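Local structure of ATP-dependent DNA ligase (Mycobacterium tuberculosis, 6NHX) at residues Phe3-Asp6 / Asn7-Pro10; Phe154-Ser157 / Arg158-Trp162; Ser290-Arg293 / Gly294-Pro297; Asp126-Lys129 / Leu130-Leu134. The protein ligates double-stranded DNA at the expense of ATP, as the ligase part of an enzyme that works with Ku in non-homologous end joining of double-strand breaks. The protein carries 1 engineered substitution. One frame throughout, in Å; residues are numbered along the deposited sequence.

Contact 1 (Phe3-Asp6 / Asn7-Pro10); sequences FEFD and NLAP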
loop_
_atom_site.group_PDB
_atom_site.type_symbol
_atom_site.label_atom_id
_atom_site.label_comp_id
_atom_site.label_asym_id
_atom_site.label_seq_id
_atom_site.Cartn_x
_atom_site.Cartn_y
_atom_site.Cartn_z
ATOM N N PHE A 3 -24.159 -14.641 3.464
ATOM C CA PHE A 3 -23.058 -13.742 3.782
ATOM C C PHE A 3 -22.383 -14.148 5.090
ATOM O O PHE A 3 -23.055 -14.385 6.085
ATOM C CB PHE A 3 -23.561 -12.303 3.883
ATOM C CG PHE A 3 -22.482 -11.311 4.202
ATOM C CD1 PHE A 3 -21.790 -10.675 3.193
ATOM C CD2 PHE A 3 -22.157 -11.026 5.513
ATOM C CE1 PHE A 3 -20.798 -9.773 3.488
ATOM C CE2 PHE A 3 -21.154 -10.133 5.812
ATOM C CZ PHE A 3 -20.473 -9.502 4.796
ATOM N N GLU A 4 -21.051 -14.187 5.091
ATOM C CA GLU A 4 -20.294 -14.598 6.270
ATOM C C GLU A 4 -18.967 -13.862 6.282
ATOM O O GLU A 4 -18.137 -14.087 5.397
ATOM C CB GLU A 4 -20.031 -16.099 6.237
ATOM C CG GLU A 4 -21.184 -16.947 6.691
ATOM C CD GLU A 4 -20.743 -18.348 7.021
ATOM O OE1 GLU A 4 -21.476 -19.303 6.680
ATOM O OE2 GLU A 4 -19.653 -18.494 7.616
ATOM N N PHE A 5 -18.761 -13.015 7.294
ATOM C CA PHE A 5 -17.520 -12.253 7.402
ATOM C C PHE A 5 -16.302 -13.172 7.434
ATOM O O PHE A 5 -15.258 -12.855 6.847
ATOM C CB PHE A 5 -17.579 -11.388 8.664
ATOM C CG PHE A 5 -16.325 -10.585 8.914
ATOM C CD1 PHE A 5 -16.003 -9.500 8.109
ATOM C CD2 PHE A 5 -15.466 -10.924 9.952
ATOM C CE1 PHE A 5 -14.855 -8.765 8.339
ATOM C CE2 PHE A 5 -14.315 -10.193 10.184
ATOM C CZ PHE A 5 -14.010 -9.115 9.385
ATOM N N ASP A 6 -16.418 -14.325 8.092
ATOM C CA ASP A 6 -15.275 -15.200 8.307
ATOM C C ASP A 6 -14.871 -15.982 7.066
ATOM O O ASP A 6 -13.905 -16.750 7.130
ATOM C CB ASP A 6 -15.546 -16.152 9.473
ATOM C CG ASP A 6 -15.476 -15.456 10.815
ATOM O OD1 ASP A 6 -14.774 -14.428 10.921
ATOM O OD2 ASP A 6 -16.127 -15.934 11.766
ATOM N N ASN A 7 -15.580 -15.820 5.952
ATOM C CA ASN A 7 -15.161 -16.373 4.669
ATOM C C ASN A 7 -14.708 -15.305 3.686
ATOM O O ASN A 7 -14.371 -15.635 2.543
ATOM C CB ASN A 7 -16.300 -17.182 4.038
ATOM C CG ASN A 7 -16.490 -18.531 4.696
ATOM O OD1 ASN A 7 -15.806 -18.866 5.664
ATOM N ND2 ASN A 7 -17.426 -19.318 4.172
ATOM N N LEU A 8 -14.665 -14.045 4.107
ATOM C CA LEU A 8 -14.516 -12.922 3.192
ATOM C C LEU A 8 -13.052 -12.627 2.905
ATOM O O LEU A 8 -12.211 -12.640 3.810
ATOM C CB LEU A 8 -15.135 -11.678 3.822
ATOM C CG LEU A 8 -16.609 -11.388 3.591
ATOM C CD1 LEU A 8 -16.887 -9.966 4.050
ATOM C CD2 LEU A 8 -16.964 -11.569 2.126
ATOM N N ALA A 9 -12.763 -12.327 1.640
ATOM C CA ALA A 9 -11.477 -11.828 1.187
ATOM C C ALA A 9 -11.705 -10.599 0.320
ATOM O O ALA A 9 -12.743 -10.486 -0.339
ATOM C CB ALA A 9 -10.730 -12.893 0.369
ATOM N N PRO A 10 -10.761 -9.663 0.311
ATOM C CA PRO A 10 -10.984 -8.403 -0.408
ATOM C C PRO A 10 -10.995 -8.589 -1.918
ATOM O O PRO A 10 -10.312 -9.453 -2.476
ATOM C CB PRO A 10 -9.796 -7.532 0.015
ATOM C CG PRO A 10 -9.189 -8.219 1.202
ATOM C CD PRO A 10 -9.482 -9.673 1.036
#
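Leu8 folds back over the residues just before it and meets Phe3, Glu4 and Phe5. Its CB lies 3.2 Å from Phe5 O. CG comes next, 3.6 Å from Glu4 O, so the first half of the side chain rests on backbone carbonyls. The branch CD1 carries the apolar contact. It sits 3.7 Å from Phe3 CZ and 4.2 Å from Phe5 CD1. Leu8 crosses each of the two phenylalanine side chains at about a right angle. Phe3 has CG anti to its backbone N (chi1 -180°), which sets CG beside the carbonyl carbon and lets the far end of the ring reach Leu8.

The backbone forms a short 3-10 turn. Asn7 N donates to Glu4 O at 3.1 Å, and Leu8 N donates to Phe5 O at 3.0 Å. Both bonds span three residues, as in a 3-10 turn.

Outside the turn, Phe3, Phe5 and Leu8 all touch Val76 of strand 74-82. Asp6 OD1 forms a salt bridge with Arg47.

The chemistry is thus divided. Two backbone bonds fix the turn, while the apolar side chains fasten the N-terminal segment to the antiparallel sheet that holds strands 35-42 and 74-82. The acidic side chain of Asp6 is held by an arginine.

Contact 2 (Phe154-Ser157 / Arg158-Trp162); sequences FACS and RKHGW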
loop_
_atom_site.group_PDB
_atom_site.type_symbol
_atom_site.label_atom_id
_atom_site.label_comp_id
_atom_site.label_asym_id
_atom_site.label_seq_id
_atom_site.Cartn_x
_atom_site.Cartn_y
_atom_site.Cartn_z
ATOM N N PHE A 154 -7.345 11.965 -11.824
ATOM C CA PHE A 154 -5.926 11.665 -11.713
ATOM C C PHE A 154 -5.142 12.930 -11.410
ATOM O O PHE A 154 -4.218 12.916 -10.589
ATOM C CB PHE A 154 -5.469 11.031 -13.033
ATOM C CG PHE A 154 -4.220 10.192 -12.930
ATOM C CD1 PHE A 154 -3.090 10.536 -13.656
ATOM C CD2 PHE A 154 -4.193 9.037 -12.161
ATOM C CE1 PHE A 154 -1.935 9.754 -13.596
ATOM C CE2 PHE A 154 -3.040 8.255 -12.097
ATOM C CZ PHE A 154 -1.911 8.616 -12.830
ATOM N N ALA A 155 -5.489 14.038 -12.072
ATOM C CA ALA A 155 -4.775 15.290 -11.846
ATOM C C ALA A 155 -5.018 15.797 -10.434
ATOM O O ALA A 155 -4.112 16.360 -9.811
ATOM C CB ALA A 155 -5.218 16.345 -12.859
ATOM N N CYS A 156 -6.229 15.608 -9.918
ATOM C CA CYS A 156 -6.512 16.009 -8.548
ATOM C C CYS A 156 -5.711 15.171 -7.558
ATOM O O CYS A 156 -5.093 15.705 -6.624
ATOM C CB CYS A 156 -8.007 15.857 -8.307
ATOM S SG CYS A 156 -8.531 16.371 -6.682
ATOM N N SER A 157 -5.693 13.856 -7.760
ATOM C CA SER A 157 -4.878 12.997 -6.912
ATOM C C SER A 157 -3.424 13.433 -6.918
ATOM O O SER A 157 -2.779 13.506 -5.863
ATOM C CB SER A 157 -5.014 11.546 -7.362
ATOM O OG SER A 157 -4.060 10.731 -6.713
ATOM N N ARG A 158 -2.876 13.731 -8.097
ATOM C CA ARG A 158 -1.483 14.156 -8.154
ATOM C C ARG A 158 -1.252 15.420 -7.336
ATOM O O ARG A 158 -0.260 15.515 -6.600
ATOM C CB ARG A 158 -1.039 14.366 -9.605
ATOM C CG ARG A 158 0.451 14.559 -9.749
ATOM C CD ARG A 158 0.808 15.042 -11.149
ATOM N NE ARG A 158 2.218 15.422 -11.237
ATOM C CZ ARG A 158 3.184 14.581 -11.585
ATOM N NH1 ARG A 158 4.443 14.998 -11.638
ATOM N NH2 ARG A 158 2.895 13.322 -11.886
ATOM N N LYS A 159 -2.147 16.402 -7.462
ATOM C CA LYS A 159 -1.969 17.663 -6.734
ATOM C C LYS A 159 -1.964 17.436 -5.230
ATOM O O LYS A 159 -1.260 18.134 -4.495
ATOM C CB LYS A 159 -3.056 18.681 -7.091
ATOM C CG LYS A 159 -3.240 18.960 -8.555
ATOM C CD LYS A 159 -1.926 19.337 -9.204
ATOM C CE LYS A 159 -1.952 18.861 -10.619
ATOM N NZ LYS A 159 -1.110 17.703 -10.895
ATOM N N HIS A 160 -2.751 16.475 -4.754
ATOM C CA HIS A 160 -2.774 16.148 -3.332
ATOM C C HIS A 160 -1.529 15.403 -2.873
ATOM O O HIS A 160 -1.315 15.267 -1.661
ATOM C CB HIS A 160 -3.999 15.284 -3.022
ATOM C CG HIS A 160 -5.282 16.050 -2.900
ATOM N ND1 HIS A 160 -5.498 16.993 -1.917
ATOM C CD2 HIS A 160 -6.433 15.978 -3.609
ATOM C CE1 HIS A 160 -6.717 17.487 -2.044
ATOM N NE2 HIS A 160 -7.306 16.885 -3.061
ATOM N N GLY A 161 -0.698 14.916 -3.789
ATOM C CA GLY A 161 0.414 14.080 -3.389
ATOM C C GLY A 161 0.046 12.647 -3.089
ATOM O O GLY A 161 0.858 11.913 -2.507
ATOM N N TRP A 162 -1.132 12.208 -3.501
ATOM C CA TRP A 162 -1.538 10.833 -3.286
ATOM C C TRP A 162 -0.830 9.898 -4.266
ATOM O O TRP A 162 -0.241 10.334 -5.257
ATOM C CB TRP A 162 -3.059 10.719 -3.427
ATOM C CG TRP A 162 -3.802 11.545 -2.405
ATOM C CD1 TRP A 162 -3.314 12.021 -1.222
ATOM C CD2 TRP A 162 -5.154 12.000 -2.497
ATOM N NE1 TRP A 162 -4.289 12.726 -0.563
ATOM C CE2 TRP A 162 -5.425 12.730 -1.327
ATOM C CE3 TRP A 162 -6.167 11.840 -3.446
ATOM C CZ2 TRP A 162 -6.667 13.322 -1.087
ATOM C CZ3 TRP A 162 -7.402 12.426 -3.205
ATOM C CH2 TRP A 162 -7.641 13.150 -2.033
#
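Ser157 and Trp162 meet where helix 150-160 ends in a Schellman motif. Trp162 N donates to Ser157 O at 3.2 Å, and Gly161 N donates to Arg158 O at 2.9 Å. Gly161 has a positive phi of 79°, which turns the chain out of the helix.

This turn brings Trp162 back alongside the last helical turn. Its CB lies 3.4 Å from Ser157 OG, and CE3 approaches Ser157 CA obliquely. One face of the indole takes His160 CB, 3.3 Å above the ring plane and over its centre. In return, Trp162 CZ2 lies over one face of the imidazole, toward the rim. The indole also meets Trp32 edge-to-face.

Ser157 OG is hydrogen-bonded to Gly164 O and His188 NE2. The bond to Gly164 O ties the helix end to the start of strand 164-169; the one to His188 NE2 ties it to a loop. Trp162 directly precedes Glu163, which probably binds manganese.

Lys159 bends back over the preceding turn and passes its CG close to Ala155 O. Cys156 has SG anti to its backbone N and sends it toward the imidazole. The sulfur stands obliquely to that ring, 3.7 Å from His160 CD2.

Contact 3 (Ser290-Arg293 / Gly294-Pro297); sequences SSWR and GLRP. With ATP (adenosine-5'-triphosphate), chain B.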
loop_
_atom_site.group_PDB
_atom_site.type_symbol
_atom_site.label_atom_id
_atom_site.label_comp_id
_atom_site.label_asym_id
_atom_site.label_seq_id
_atom_site.Cartn_x
_atom_site.Cartn_y
_atom_site.Cartn_z
ATOM N N SER A 290 14.788 8.270 -7.735
ATOM C CA SER A 290 14.260 7.132 -7.006
ATOM C C SER A 290 13.697 7.575 -5.662
ATOM O O SER A 290 14.147 8.556 -5.062
ATOM C CB SER A 290 15.354 6.082 -6.801
ATOM O OG SER A 290 16.442 6.624 -6.066
ATOM N N SER A 291 12.686 6.848 -5.193
ATOM C CA SER A 291 12.202 7.049 -3.839
ATOM C C SER A 291 11.715 5.717 -3.295
ATOM O O SER A 291 11.258 4.848 -4.041
ATOM C CB SER A 291 11.098 8.113 -3.748
ATOM O OG SER A 291 9.946 7.735 -4.481
ATOM N N TRP A 292 11.804 5.588 -1.982
ATOM C CA TRP A 292 11.513 4.355 -1.269
ATOM C C TRP A 292 10.008 4.209 -1.084
ATOM O O TRP A 292 9.366 5.070 -0.473
ATOM C CB TRP A 292 12.186 4.487 0.095
ATOM C CG TRP A 292 11.942 3.388 1.070
ATOM C CD1 TRP A 292 11.241 3.470 2.241
ATOM C CD2 TRP A 292 12.456 2.060 1.002
ATOM N NE1 TRP A 292 11.262 2.260 2.889
ATOM C CE2 TRP A 292 12.002 1.376 2.149
ATOM C CE3 TRP A 292 13.238 1.372 0.073
ATOM C CZ2 TRP A 292 12.311 0.042 2.393
ATOM C CZ3 TRP A 292 13.541 0.044 0.318
ATOM C CH2 TRP A 292 13.078 -0.606 1.469
ATOM N N ARG A 293 9.430 3.129 -1.608
ATOM C CA ARG A 293 8.059 2.829 -1.209
ATOM C C ARG A 293 8.018 1.945 0.031
ATOM O O ARG A 293 7.357 2.295 1.014
ATOM C CB ARG A 293 7.249 2.242 -2.370
ATOM C CG ARG A 293 5.747 2.383 -2.168
ATOM C CD ARG A 293 4.979 1.431 -3.062
ATOM N NE ARG A 293 3.545 1.705 -3.033
ATOM C CZ ARG A 293 2.635 0.968 -3.657
ATOM N NH1 ARG A 293 3.006 -0.100 -4.358
ATOM N NH2 ARG A 293 1.354 1.301 -3.588
ATOM N N GLY A 294 8.724 0.825 0.019
ATOM C CA GLY A 294 8.837 -0.017 1.194
ATOM C C GLY A 294 9.300 -1.412 0.829
ATOM O O GLY A 294 9.544 -1.728 -0.333
ATOM N N LEU A 295 9.441 -2.242 1.860
ATOM C CA LEU A 295 9.750 -3.652 1.659
ATOM C C LEU A 295 8.533 -4.388 1.112
ATOM O O LEU A 295 7.385 -4.027 1.388
ATOM C CB LEU A 295 10.192 -4.297 2.970
ATOM C CG LEU A 295 11.491 -3.776 3.593
ATOM C CD1 LEU A 295 11.792 -4.522 4.877
ATOM C CD2 LEU A 295 12.625 -3.977 2.609
ATOM N N ARG A 296 8.791 -5.429 0.310
ATOM C CA ARG A 296 7.747 -6.307 -0.214
ATOM C C ARG A 296 8.043 -7.718 0.294
ATOM O O ARG A 296 8.626 -8.541 -0.433
ATOM C CB ARG A 296 7.662 -6.257 -1.740
ATOM C CG ARG A 296 7.246 -4.903 -2.346
ATOM C CD ARG A 296 6.131 -4.219 -1.557
ATOM N NE ARG A 296 4.897 -4.997 -1.513
ATOM C CZ ARG A 296 3.832 -4.761 -2.273
ATOM N NH1 ARG A 296 3.845 -3.765 -3.152
ATOM N NH2 ARG A 296 2.750 -5.521 -2.157
ATOM N N PRO A 297 7.636 -8.029 1.530
ATOM C CA PRO A 297 8.121 -9.254 2.191
ATOM C C PRO A 297 7.698 -10.546 1.526
ATOM O O PRO A 297 8.373 -11.568 1.720
ATOM C CB PRO A 297 7.540 -9.155 3.611
ATOM C CG PRO A 297 7.149 -7.731 3.788
ATOM C CD PRO A 297 6.838 -7.179 2.427
HETATM P PG ATP B . -2.205 -5.840 -5.074
HETATM O O1G ATP B . -3.170 -5.194 -6.047
HETATM O O2G ATP B . -1.975 -7.324 -5.282
HETATM O O3G ATP B . -2.519 -5.490 -3.630
HETATM P PB ATP B . 0.092 -4.078 -4.631
HETATM O O1B ATP B . 1.413 -3.893 -5.334
HETATM O O2B ATP B . 0.029 -4.303 -3.136
HETATM O O3B ATP B . -0.742 -5.219 -5.408
HETATM P PA ATP B . -0.625 -1.536 -5.827
HETATM O O1A ATP B . -0.311 -1.967 -7.226
HETATM O O2A ATP B . 0.245 -0.625 -5.000
HETATM O O3A ATP B . -0.879 -2.857 -4.968
HETATM O "O5'" ATP B . -2.175 -1.072 -5.763
HETATM C "C5'" ATP B . -2.673 -0.365 -4.631
HETATM C "C4'" ATP B . -3.059 -1.326 -3.501
HETATM O "O4'" ATP B . -3.745 -0.557 -2.513
HETATM C "C3'" ATP B . -4.009 -2.424 -3.930
HETATM O "O3'" ATP B . -3.882 -3.516 -3.024
HETATM C "C2'" ATP B . -5.338 -1.763 -3.696
HETATM O "O2'" ATP B . -6.405 -2.710 -3.545
HETATM C "C1'" ATP B . -5.102 -0.979 -2.409
HETATM N N9 ATP B . -5.892 0.268 -2.361
HETATM C C8 ATP B . -5.434 1.494 -2.002
HETATM N N7 ATP B . -6.436 2.415 -2.032
HETATM C C5 ATP B . -7.549 1.751 -2.398
HETATM C C6 ATP B . -8.936 2.122 -2.643
HETATM N N6 ATP B . -9.327 3.395 -2.520
HETATM N N1 ATP B . -9.785 1.154 -3.016
HETATM C C2 ATP B . -9.412 -0.123 -3.162
HETATM N N3 ATP B . -8.150 -0.536 -2.970
HETATM C C4 ATP B . -7.197 0.353 -2.613
#
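Arg293 and Arg296 bring two guanidinium groups close together, with Arg293 NH1 3.9 Å from Arg296 NH1. The ATP phosphates and Glu275 explain the pairing. The two planes are turned 75° against each other, and each group presents an edge to a different phosphate. Arg293 holds a single alpha-phosphate oxygen with both terminal nitrogens: NH2 lies 2.6 Å and NH1 2.9 Å from ATP O2A, which is in the guanidinium plane. Arg296 spreads its grip over the beta phosphate, with NH1 3.3 Å from ATP O1B and NH2 3.1 Å from ATP O2B. Arg293 is extended from CG to NE, whereas Arg296 bends at chi2 and chi3 to reach the same nucleotide. Glu275 OE2 forms salt bridges with NH1 of both arginines, and Asp33 with Arg293 NH2. With the phosphates, these carboxylates surround the two arginines with negative charge.

Away from the phosphates, Trp292 lays one face over Gly294. Gly294 CA is 3.9 Å from the centroid of the five-membered ring, a CH-pi contact. At the ring edge, Trp292 CH2 is 3.6 Å from Leu295 CD2.

Arg293 and Gly294 both face Glu275, forming a classic beta bulge where strand 291-295 pairs with strand 273-278. Trp292 and Leu295 pack on Leu239 of helix 235-243, and Trp292 also touches Ser93 of helix 92-96.

Contact 4 (Asp126-Lys129 / Leu130-Leu134); sequences DRRK and LLETL
Glu132 N donates to Arg128 O at 2.8 Å, the shortest of four consecutive helical bonds here. Leu130 bonds to Asp126 in the same way, Leu131 to Arg127 and Thr133 to Lys129. Lys129 O is shared: Thr133 N donates to it at 3.0 Å, and a water at 2.9 Å. That water also donates to Glu132 OE2, so it bridges backbone and carboxylate.

Lys129 and Glu132 run side by side and point the same way. Their salt bridge is long, with Lys129 NZ 3.8 Å from Glu132 OE2. A second water accepts from Lys129 NZ at 2.7 Å. Glu132 has CG anti to its carbonyl carbon (chi1 -63°), which lays CG close over the preceding turn, 3.1 Å from Arg128 O.

Arg128 turns inward. Leu131 CD2 lies over one face of its guanidinium, toward the rim and 4.2 Å above the plane. Arg128 NH2 is bonded to Pro143 O, but its NE is buried without a partner. Arg127 is held by Asp110, Thr122 O and Ser172 O.

Leu131 packs on Leu77 and Leu111. The arrangement is that of an amphipathic alpha helix: Lys129 and Thr133 lie on the exposed side, while leucines seat helix 124-136 against strands 74-82 and 105-114 of the ATP-dependent ligase domain.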
loop_
_atom_site.group_PDB
_atom_site.type_symbol
_atom_site.label_atom_id
_atom_site.label_comp_id
_atom_site.label_asym_id
_atom_site.label_seq_id
_atom_site.Cartn_x
_atom_site.Cartn_y
_atom_site.Cartn_z
ATOM N N ASP A 126 -24.532 2.503 -5.173
ATOM C CA ASP A 126 -25.490 2.445 -4.071
ATOM C C ASP A 126 -24.816 2.071 -2.755
ATOM O O ASP A 126 -25.189 2.597 -1.702
ATOM C CB ASP A 126 -26.605 1.456 -4.406
ATOM C CG ASP A 126 -27.345 1.822 -5.673
ATOM O OD1 ASP A 126 -27.633 3.019 -5.852
ATOM O OD2 ASP A 126 -27.646 0.915 -6.482
ATOM N N ARG A 127 -23.840 1.152 -2.782
ATOM C CA ARG A 127 -23.082 0.867 -1.567
ATOM C C ARG A 127 -22.406 2.134 -1.044
ATOM O O ARG A 127 -22.368 2.373 0.171
ATOM C CB ARG A 127 -22.035 -0.215 -1.806
ATOM C CG ARG A 127 -22.569 -1.523 -2.390
ATOM C CD ARG A 127 -21.564 -2.665 -2.205
ATOM N NE ARG A 127 -20.236 -2.369 -2.779
ATOM C CZ ARG A 127 -19.860 -2.599 -4.033
ATOM N NH1 ARG A 127 -20.707 -3.117 -4.910
ATOM N NH2 ARG A 127 -18.628 -2.298 -4.413
ATOM N N ARG A 128 -21.880 2.963 -1.955
ATOM C CA ARG A 128 -21.192 4.182 -1.561
ATOM C C ARG A 128 -22.137 5.140 -0.852
ATOM O O ARG A 128 -21.780 5.731 0.170
ATOM C CB ARG A 128 -20.581 4.852 -2.792
ATOM C CG ARG A 128 -19.261 4.280 -3.228
ATOM C CD ARG A 128 -18.114 4.475 -2.230
ATOM N NE ARG A 128 -17.917 5.863 -1.820
ATOM C CZ ARG A 128 -16.778 6.340 -1.316
ATOM N NH1 ARG A 128 -15.727 5.542 -1.179
ATOM N NH2 ARG A 128 -16.698 7.608 -0.941
ATOM N N LYS A 129 -23.346 5.323 -1.393
ATOM C CA LYS A 129 -24.296 6.227 -0.754
ATOM C C LYS A 129 -24.647 5.737 0.643
ATOM O O LYS A 129 -24.752 6.534 1.585
ATOM C CB LYS A 129 -25.547 6.399 -1.621
ATOM C CG LYS A 129 -25.272 7.110 -2.936
ATOM C CD LYS A 129 -25.965 8.455 -3.026
ATOM C CE LYS A 129 -25.469 9.245 -4.234
ATOM N NZ LYS A 129 -24.139 9.875 -3.987
ATOM N N LEU A 130 -24.794 4.421 0.807
ATOM C CA LEU A 130 -25.066 3.891 2.142
ATOM C C LEU A 130 -23.884 4.107 3.078
ATOM O O LEU A 130 -24.063 4.443 4.255
ATOM C CB LEU A 130 -25.377 2.401 2.062
ATOM C CG LEU A 130 -26.672 2.000 1.382
ATOM C CD1 LEU A 130 -26.724 0.476 1.303
ATOM C CD2 LEU A 130 -27.867 2.532 2.143
ATOM N N LEU A 131 -22.667 3.904 2.572
ATOM C CA LEU A 131 -21.476 4.133 3.385
ATOM C C LEU A 131 -21.357 5.596 3.794
ATOM O O LEU A 131 -21.060 5.908 4.956
ATOM C CB LEU A 131 -20.256 3.702 2.575
ATOM C CG LEU A 131 -18.876 3.932 3.180
ATOM C CD1 LEU A 131 -18.728 3.140 4.480
ATOM C CD2 LEU A 131 -17.796 3.573 2.159
ATOM N N GLU A 132 -21.603 6.508 2.851
ATOM C CA GLU A 132 -21.497 7.930 3.149
ATOM C C GLU A 132 -22.498 8.325 4.221
ATOM O O GLU A 132 -22.165 9.074 5.149
ATOM C CB GLU A 132 -21.755 8.758 1.891
ATOM C CG GLU A 132 -20.780 8.582 0.761
ATOM C CD GLU A 132 -21.245 9.311 -0.485
ATOM O OE1 GLU A 132 -20.408 9.560 -1.375
ATOM O OE2 GLU A 132 -22.452 9.642 -0.573
ATOM N N THR A 133 -23.734 7.819 4.116
ATOM C CA THR A 133 -24.751 8.099 5.129
ATOM C C THR A 133 -24.311 7.600 6.497
ATOM O O THR A 133 -24.441 8.309 7.503
ATOM C CB THR A 133 -26.089 7.455 4.734
ATOM O OG1 THR A 133 -26.551 8.016 3.503
ATOM C CG2 THR A 133 -27.153 7.674 5.817
ATOM N N LEU A 134 -23.801 6.372 6.553
ATOM C CA LEU A 134 -23.319 5.810 7.809
ATOM C C LEU A 134 -22.208 6.666 8.401
ATOM O O LEU A 134 -22.200 6.957 9.605
ATOM C CB LEU A 134 -22.818 4.385 7.565
ATOM C CG LEU A 134 -22.263 3.657 8.792
ATOM C CD1 LEU A 134 -23.347 3.488 9.852
ATOM C CD2 LEU A 134 -21.663 2.303 8.420
HETATM O O HOH W 1 -21.520 9.203 -3.503
HETATM O O HOH W 2 -25.164 9.358 0.895
#

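Overall arrangement
All four contacts are local and none touches another. Contact 3 is the buried one and has the strongest charge chemistry, since it binds the ATP phosphates from the C-terminal OB region. Contact 2 is a surface contact at a helix end and leads into the probable manganese site. Contacts 1 and 4 are partly buried and lie away from the probable metal-binding residues. Both rest on strand 74-82, one through a 3-10 turn and the other through a regular helix. The inner side of contact 1 is apolar; that of contact 4 mixes leucines with two buried arginines. Both have an outer ion pair, Asp6-Arg47 and the long Lys129-Glu132; the bridging waters belong to contact 4.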